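Local coordinates for protein putative cytochrome P450 hydroxylase (Chondromyces apiculatus DSM 436, PDB 6GMF) that probably acts as a heme-dependent cytochrome P450 monooxygenase that uses molecular oxygen to hydroxylate terpenes, at residues Thr134-Pro138 with Thr238-Gly243; Met139-Ala143 with Phe156-Asp161. One frame throughout, in Å; residues are numbered along the deposited sequence. Where two conformers were deposited one is given.

Contact 1. Residues Thr134-Pro138 with Thr238-Gly243; sequences TVPMP and TTSLIG. With HEM (protoporphyrin IX containing Fe), chain B.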
loop_
_atom_site.group_PDB
_atom_site.type_symbol
_atom_site.label_atom_id
_atom_site.label_comp_id
_atom_site.label_asym_id
_atom_site.label_seq_id
_atom_site.Cartn_x
_atom_site.Cartn_y
_atom_site.Cartn_z
ATOM N N THR A 134 0.800 -3.512 -13.576
ATOM C CA THR A 134 0.829 -3.309 -12.154
ATOM C C THR A 134 -0.418 -2.593 -11.656
ATOM O O THR A 134 -0.841 -2.831 -10.530
ATOM C CB THR A 134 2.103 -2.594 -11.710
ATOM O OG1 THR A 134 2.050 -1.242 -12.133
ATOM C CG2 THR A 134 3.340 -3.265 -12.242
ATOM N N VAL A 135 -0.975 -1.710 -12.478
ATOM C CA VAL A 135 -2.221 -1.012 -12.087
ATOM C C VAL A 135 -3.406 -1.964 -12.153
ATOM O O VAL A 135 -4.171 -2.024 -11.185
ATOM C CB VAL A 135 -2.451 0.229 -12.967
ATOM C CG1 VAL A 135 -3.859 0.781 -12.789
ATOM C CG2 VAL A 135 -1.419 1.273 -12.653
ATOM N N PRO A 136 -3.632 -2.757 -13.233
ATOM C CA PRO A 136 -4.815 -3.619 -13.281
ATOM C C PRO A 136 -4.850 -4.715 -12.213
ATOM O O PRO A 136 -5.919 -5.003 -11.688
ATOM C CB PRO A 136 -4.803 -4.311 -14.652
ATOM C CG PRO A 136 -3.477 -3.923 -15.275
ATOM C CD PRO A 136 -2.922 -2.739 -14.523
ATOM N N MET A 137 -3.730 -5.375 -11.901
ATOM C CA MET A 137 -3.829 -6.615 -11.114
ATOM C C MET A 137 -4.552 -6.362 -9.790
ATOM O O MET A 137 -5.539 -7.036 -9.481
ATOM C CB MET A 137 -2.474 -7.264 -10.837
ATOM C CG MET A 137 -2.508 -8.115 -9.600
ATOM S SD MET A 137 -1.208 -9.311 -9.603
ATOM C CE MET A 137 -2.015 -10.679 -10.435
ATOM N N PRO A 138 -4.150 -5.380 -8.951
ATOM C CA PRO A 138 -4.813 -5.221 -7.641
ATOM C C PRO A 138 -6.309 -4.887 -7.742
ATOM O O PRO A 138 -7.168 -5.434 -6.989
ATOM C CB PRO A 138 -4.057 -4.085 -6.971
ATOM C CG PRO A 138 -2.716 -4.058 -7.673
ATOM C CD PRO A 138 -2.980 -4.508 -9.096
ATOM N N THR A 238 -0.279 -1.814 -3.615
ATOM C CA THR A 238 0.136 -3.126 -4.243
ATOM C C THR A 238 0.723 -2.869 -5.623
ATOM O O THR A 238 1.714 -3.487 -5.989
ATOM C CB THR A 238 -1.001 -4.133 -4.271
ATOM O OG1 THR A 238 -1.495 -4.310 -2.954
ATOM C CG2 THR A 238 -0.541 -5.473 -4.803
ATOM N N THR A 239 0.105 -1.937 -6.359
ATOM C CA THR A 239 0.654 -1.503 -7.654
ATOM C C THR A 239 2.091 -1.037 -7.436
ATOM O O THR A 239 2.972 -1.306 -8.266
ATOM C CB THR A 239 -0.251 -0.416 -8.233
ATOM O OG1 THR A 239 -1.496 -1.007 -8.600
ATOM C CG2 THR A 239 0.350 0.286 -9.423
ATOM N N SER A 240 2.289 -0.194 -6.421
ATOM C CA SER A 240 3.599 0.352 -6.100
ATOM C C SER A 240 4.619 -0.765 -5.840
ATOM O O SER A 240 5.727 -0.702 -6.340
ATOM C CB SER A 240 3.525 1.284 -4.939
ATOM O OG SER A 240 4.777 1.341 -4.276
ATOM N N LEU A 241 4.235 -1.740 -5.019
ATOM C CA LEU A 241 5.133 -2.883 -4.692
ATOM C C LEU A 241 5.616 -3.584 -5.966
ATOM O O LEU A 241 6.822 -3.779 -6.143
ATOM C CB LEU A 241 4.368 -3.843 -3.799
ATOM C CG LEU A 241 5.129 -5.135 -3.492
ATOM C CD1 LEU A 241 6.499 -4.847 -2.891
ATOM C CD2 LEU A 241 4.318 -5.995 -2.580
ATOM N N ILE A 242 4.683 -3.945 -6.856
ATOM C CA ILE A 242 5.062 -4.623 -8.044
ATOM C C ILE A 242 5.920 -3.723 -8.950
ATOM O O ILE A 242 6.956 -4.226 -9.469
ATOM C CB ILE A 242 3.849 -5.214 -8.767
ATOM C CG1 ILE A 242 3.024 -6.094 -7.839
ATOM C CG2 ILE A 242 4.278 -5.987 -10.008
ATOM C CD1 ILE A 242 1.687 -6.483 -8.406
ATOM N N GLY A 243 5.559 -2.441 -9.160
ATOM C CA GLY A 243 6.357 -1.534 -10.009
ATOM C C GLY A 243 7.746 -1.308 -9.428
ATOM O O GLY A 243 8.762 -1.362 -10.121
HETATM C CHA HEM B . -2.917 -0.733 6.958
HETATM C CHB HEM B . 0.840 -0.751 4.109
HETATM C CHC HEM B . -1.689 -3.375 0.924
HETATM C CHD HEM B . -5.573 -3.017 3.614
HETATM C C1A HEM B . -1.647 -0.546 6.466
HETATM C C2A HEM B . -0.624 0.064 7.244
HETATM C C3A HEM B . 0.448 0.083 6.412
HETATM C C4A HEM B . 0.060 -0.539 5.198
HETATM C CMA HEM B . 1.813 0.684 6.640
HETATM C CAA HEM B . -0.676 0.602 8.647
HETATM C CBA HEM B . -1.300 2.020 8.745
HETATM C CGA HEM B . -1.219 2.613 10.135
HETATM O O1A HEM B . -0.580 2.023 11.043
HETATM O O2A HEM B . -1.735 3.774 10.242
HETATM C C1B HEM B . 0.496 -1.464 2.950
HETATM C C2B HEM B . 1.385 -1.774 1.861
HETATM C C3B HEM B . 0.697 -2.501 0.942
HETATM C C4B HEM B . -0.649 -2.665 1.500
HETATM C CMB HEM B . 2.785 -1.306 1.837
HETATM C CAB HEM B . 1.134 -3.143 -0.357
HETATM C CBB HEM B . 2.389 -3.384 -0.558
HETATM C C1C HEM B . -2.951 -3.580 1.359
HETATM C C2C HEM B . -3.955 -4.311 0.637
HETATM C C3C HEM B . -5.067 -4.184 1.454
HETATM C C4C HEM B . -4.747 -3.377 2.569
HETATM C CMC HEM B . -3.744 -5.164 -0.581
HETATM C CAC HEM B . -6.408 -4.746 1.296
HETATM C CBC HEM B . -6.871 -5.298 0.200
HETATM C C1D HEM B . -5.151 -2.334 4.725
HETATM C C2D HEM B . -6.083 -1.966 5.831
HETATM C C3D HEM B . -5.339 -1.346 6.770
HETATM C C4D HEM B . -3.969 -1.325 6.247
HETATM C CMD HEM B . -7.561 -2.322 5.794
HETATM C CAD HEM B . -5.833 -0.785 8.074
HETATM C CBD HEM B . -5.683 -1.707 9.295
HETATM C CGD HEM B . -6.094 -1.044 10.593
HETATM O O1D HEM B . -6.357 -1.802 11.542
HETATM O O2D HEM B . -6.128 0.211 10.687
HETATM N NA HEM B . -1.214 -0.926 5.205
HETATM N NB HEM B . -0.671 -2.031 2.670
HETATM N NC HEM B . -3.443 -2.979 2.501
HETATM N ND HEM B . -3.895 -1.849 5.013
HETATM FE FE HEM B . -2.289 -2.028 3.928
HETATM O O HOH W 1 3.703 0.153 -10.504
HETATM O O HOH W 2 -4.172 -0.611 -8.785
HETATM O O HOH W 3 -2.810 -0.032 3.048
#

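Contact 2. Residues Met139-Ala143 with Phe156-Asp161; sequences MIVIA and FKRWSD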
loop_
_atom_site.group_PDB
_atom_site.type_symbol
_atom_site.label_atom_id
_atom_site.label_comp_id
_atom_site.label_asym_id
_atom_site.label_seq_id
_atom_site.Cartn_x
_atom_site.Cartn_y
_atom_site.Cartn_z
ATOM N N MET A 139 -6.622 -4.043 -8.702
ATOM C CA MET A 139 -7.960 -3.593 -8.923
ATOM C C MET A 139 -8.867 -4.752 -9.369
ATOM O O MET A 139 -10.053 -4.886 -8.873
ATOM C CB MET A 139 -7.868 -2.505 -9.994
ATOM C CG MET A 139 -9.112 -1.773 -10.263
ATOM S SD MET A 139 -8.714 -0.955 -11.845
ATOM C CE MET A 139 -7.552 0.233 -11.195
ATOM N N ILE A 140 -8.374 -5.621 -10.252
ATOM C CA ILE A 140 -9.155 -6.770 -10.731
ATOM C C ILE A 140 -9.404 -7.717 -9.545
ATOM O O ILE A 140 -10.529 -8.177 -9.326
ATOM C CB ILE A 140 -8.440 -7.506 -11.871
ATOM C CG1 ILE A 140 -8.296 -6.650 -13.128
ATOM C CG2 ILE A 140 -9.107 -8.825 -12.187
ATOM C CD1 ILE A 140 -7.264 -7.239 -14.137
ATOM N N VAL A 141 -8.358 -7.999 -8.769
ATOM C CA VAL A 141 -8.472 -8.924 -7.666
ATOM C C VAL A 141 -9.461 -8.414 -6.625
ATOM O O VAL A 141 -10.381 -9.155 -6.252
ATOM C CB VAL A 141 -7.122 -9.209 -7.012
ATOM C CG1 VAL A 141 -7.323 -10.019 -5.742
ATOM C CG2 VAL A 141 -6.224 -9.906 -7.998
ATOM N N ILE A 142 -9.379 -7.129 -6.265
ATOM C CA ILE A 142 -10.281 -6.606 -5.220
ATOM C C ILE A 142 -11.720 -6.527 -5.728
ATOM O O ILE A 142 -12.658 -6.793 -4.947
ATOM C CB ILE A 142 -9.795 -5.312 -4.541
ATOM C CG1 ILE A 142 -10.322 -5.186 -3.111
ATOM C CG2 ILE A 142 -10.137 -4.073 -5.365
ATOM C CD1 ILE A 142 -9.802 -6.263 -2.167
ATOM N N ALA A 143 -11.925 -6.143 -6.996
ATOM C CA ALA A 143 -13.296 -6.162 -7.542
ATOM C C ALA A 143 -13.870 -7.591 -7.501
ATOM O O ALA A 143 -15.021 -7.795 -7.175
ATOM C CB ALA A 143 -13.261 -5.576 -8.931
ATOM N N PHE A 156 -15.962 0.379 -11.743
ATOM C CA PHE A 156 -15.100 0.122 -10.576
ATOM C C PHE A 156 -13.673 0.588 -10.864
ATOM O O PHE A 156 -12.983 1.146 -10.001
ATOM C CB PHE A 156 -15.113 -1.356 -10.212
ATOM C CG PHE A 156 -14.440 -1.668 -8.901
ATOM C CD1 PHE A 156 -13.079 -1.922 -8.857
ATOM C CD2 PHE A 156 -15.138 -1.687 -7.701
ATOM C CE1 PHE A 156 -12.446 -2.293 -7.685
ATOM C CE2 PHE A 156 -14.483 -1.991 -6.521
ATOM C CZ PHE A 156 -13.133 -2.278 -6.512
ATOM N N LYS A 157 -13.208 0.332 -12.085
ATOM C CA LYS A 157 -11.908 0.843 -12.520
ATOM C C LYS A 157 -11.849 2.371 -12.414
ATOM O O LYS A 157 -10.881 2.889 -11.932
ATOM C CB LYS A 157 -11.558 0.379 -13.934
ATOM C CG LYS A 157 -10.298 1.008 -14.514
ATOM C CD LYS A 157 -9.946 0.471 -15.881
ATOM C CE LYS A 157 -8.811 1.140 -16.641
ATOM N NZ LYS A 157 -8.729 2.610 -16.436
ATOM N N ARG A 158 -12.902 3.048 -12.885
ATOM C CA ARG A 158 -12.900 4.483 -12.848
ATOM C C ARG A 158 -12.834 4.978 -11.398
ATOM O O ARG A 158 -12.092 5.864 -11.099
ATOM C CB ARG A 158 -14.121 5.036 -13.575
ATOM C CG ARG A 158 -14.161 6.554 -13.605
ATOM C CD ARG A 158 -15.357 7.091 -14.383
ATOM N NE ARG A 158 -16.663 6.860 -13.805
ATOM C CZ ARG A 158 -17.510 5.868 -14.114
ATOM N NH1 ARG A 158 -17.257 4.997 -15.096
ATOM N NH2 ARG A 158 -18.585 5.681 -13.372
ATOM N N TRP A 159 -13.642 4.388 -10.523
ATOM C CA TRP A 159 -13.644 4.751 -9.127
ATOM C C TRP A 159 -12.243 4.543 -8.529
ATOM O O TRP A 159 -11.702 5.433 -7.893
ATOM C CB TRP A 159 -14.687 3.972 -8.324
ATOM C CG TRP A 159 -16.071 4.047 -8.880
ATOM C CD1 TRP A 159 -16.629 5.114 -9.534
ATOM C CD2 TRP A 159 -17.113 3.074 -8.732
ATOM N NE1 TRP A 159 -17.932 4.825 -9.860
ATOM C CE2 TRP A 159 -18.237 3.571 -9.407
ATOM C CE3 TRP A 159 -17.171 1.792 -8.185
ATOM C CZ2 TRP A 159 -19.428 2.852 -9.480
ATOM C CZ3 TRP A 159 -18.323 1.061 -8.311
ATOM C CH2 TRP A 159 -19.434 1.587 -8.954
ATOM N N SER A 160 -11.645 3.383 -8.822
ATOM C CA SER A 160 -10.304 3.028 -8.358
ATOM C C SER A 160 -9.301 4.069 -8.862
ATOM O O SER A 160 -8.474 4.560 -8.081
ATOM C CB SER A 160 -9.919 1.633 -8.838
ATOM O OG SER A 160 -10.710 0.645 -8.211
ATOM N N ASP A 161 -9.351 4.395 -10.158
ATOM C CA ASP A 161 -8.423 5.350 -10.741
ATOM C C ASP A 161 -8.560 6.712 -10.049
ATOM O O ASP A 161 -7.570 7.393 -9.763
ATOM C CB ASP A 161 -8.620 5.517 -12.245
ATOM C CG ASP A 161 -8.262 4.317 -13.101
ATOM O OD1 ASP A 161 -7.495 3.442 -12.625
ATOM O OD2 ASP A 161 -8.751 4.273 -14.255
#

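Contact 1. Residues Thr134-Pro138 with Thr238-Gly243
The pyrrolidine ring of Pro138 turns its CG corner toward helix 220-251, where it meets Thr239 OG1 at 3.4 Å and Thr238 CB at 3.8 Å. The flat porphyrin meets the same helix at its periphery: its methyl CMC lies 3.4 Å from Thr238 OG1, a hydroxyl whose hydrogen bond goes back to Gly234 O in its own helix. At the centre of the contact Thr239 OG1 approaches Thr134 O to 2.7 Å, although Asn235 O competes for its one proton. Water 2 donates both to this hydroxyl and to Val135 O, linking the two. In the P450 fold, helix 220-251 is the long helix crossing the distal side of the heme, and Thr238 closes its AGNETT signature. From the end of that signature onward it packs against the junction of helices 129-134 and 136-145. Thr134 divides its branches between two tasks. With chi1 at 71°, its OG1 lies between the backbone N and the carbonyl carbon and bonds water 1, which donates in turn to Thr239 O; its CG2 slides past Ile242 CG2, running the opposite way, at 3.6 Å. The hydroxyl also lies 3.5 Å from Thr239 CG2, the two side chains crossing at about a right angle. With an alanine here, water 1 would probably lose one of its two mates and Ile242 CG2 would border a gap. Met137, modelled in two conformers, adds a looser apolar contact with Ile242, and the Met137 side chain also touches Ile110 and Ala114 of helix 107-119.

Contact 2. Residues Met139-Ala143 with Phe156-Asp161
Phe156 O is gripped twice from within its own helix, by Ser160 N and Ser160 OG, which reach it from opposite faces of the carbonyl plane. The OG bond, 2.9 Å to Phe156 O, comes in from above that plane rather than along a lone pair. This folds the serine hydroxyl back onto the helix, and its outer flank becomes a wall for Met139, whose CG rests 3.6 Å from Ser160 OG. Met139 is a knob in the knobs-into-holes sense, seated among Phe156, Lys157, Ser160 and Asp161. Its extended chain carries SD to 3.7 Å from Lys157 CG; the bend at chi3, -71°, then turns CE toward Ser160 CB and Asp161 OD1. Beside the hole, Lys157 NZ forms a salt bridge with Asp161 OD2, one turn on, at 2.7 Å on its syn lone pair, and the start of the lysine's aliphatic stem is left to pack against the sulfur. The Phe156 ring supplies the second half of the interface. Ala143 CB sits over one face in a CH-pi contact, 3.8 Å from the ring centroid and 22° off its normal, whereas Ile142 CG2 comes to the edge, 3.7 Å from Phe156 CZ. No hydrogen bond links the two helices here, which illustrates how apolar fit can join steeply crossed segments, their axes 10.7 Å apart with 119° between their directions. Around them, helix 220-251 offers Leu231 to Phe156 and Ser160 and Asn235 to Ile142 and Ser160; Phe189 of helix 177-198 also meets Phe156, and Ile142 touches the heme.

Overall arrangement
Helix 136-145 is the element both contacts share. Along the chain, residues 134-138 run directly into 139-143; 156-161 follows on helix 153-163, and 238-243 comes much later on helix 220-251. The centres of the two contacts lie about 12 Å apart, contact 1 being nearer the middle of the molecule. Helix 136-145 and the turn before it meet the middle of the heme-spanning helix 220-251, and the next turn of helix 136-145 meets the F helix, 153-163. Helix 220-251 reaches both places, since Asn235 lies beside each contact. In P450s the F-G region covers the substrate cavity, so contact 2 probably links that cover to the heme-bearing core, which contact 1 borders.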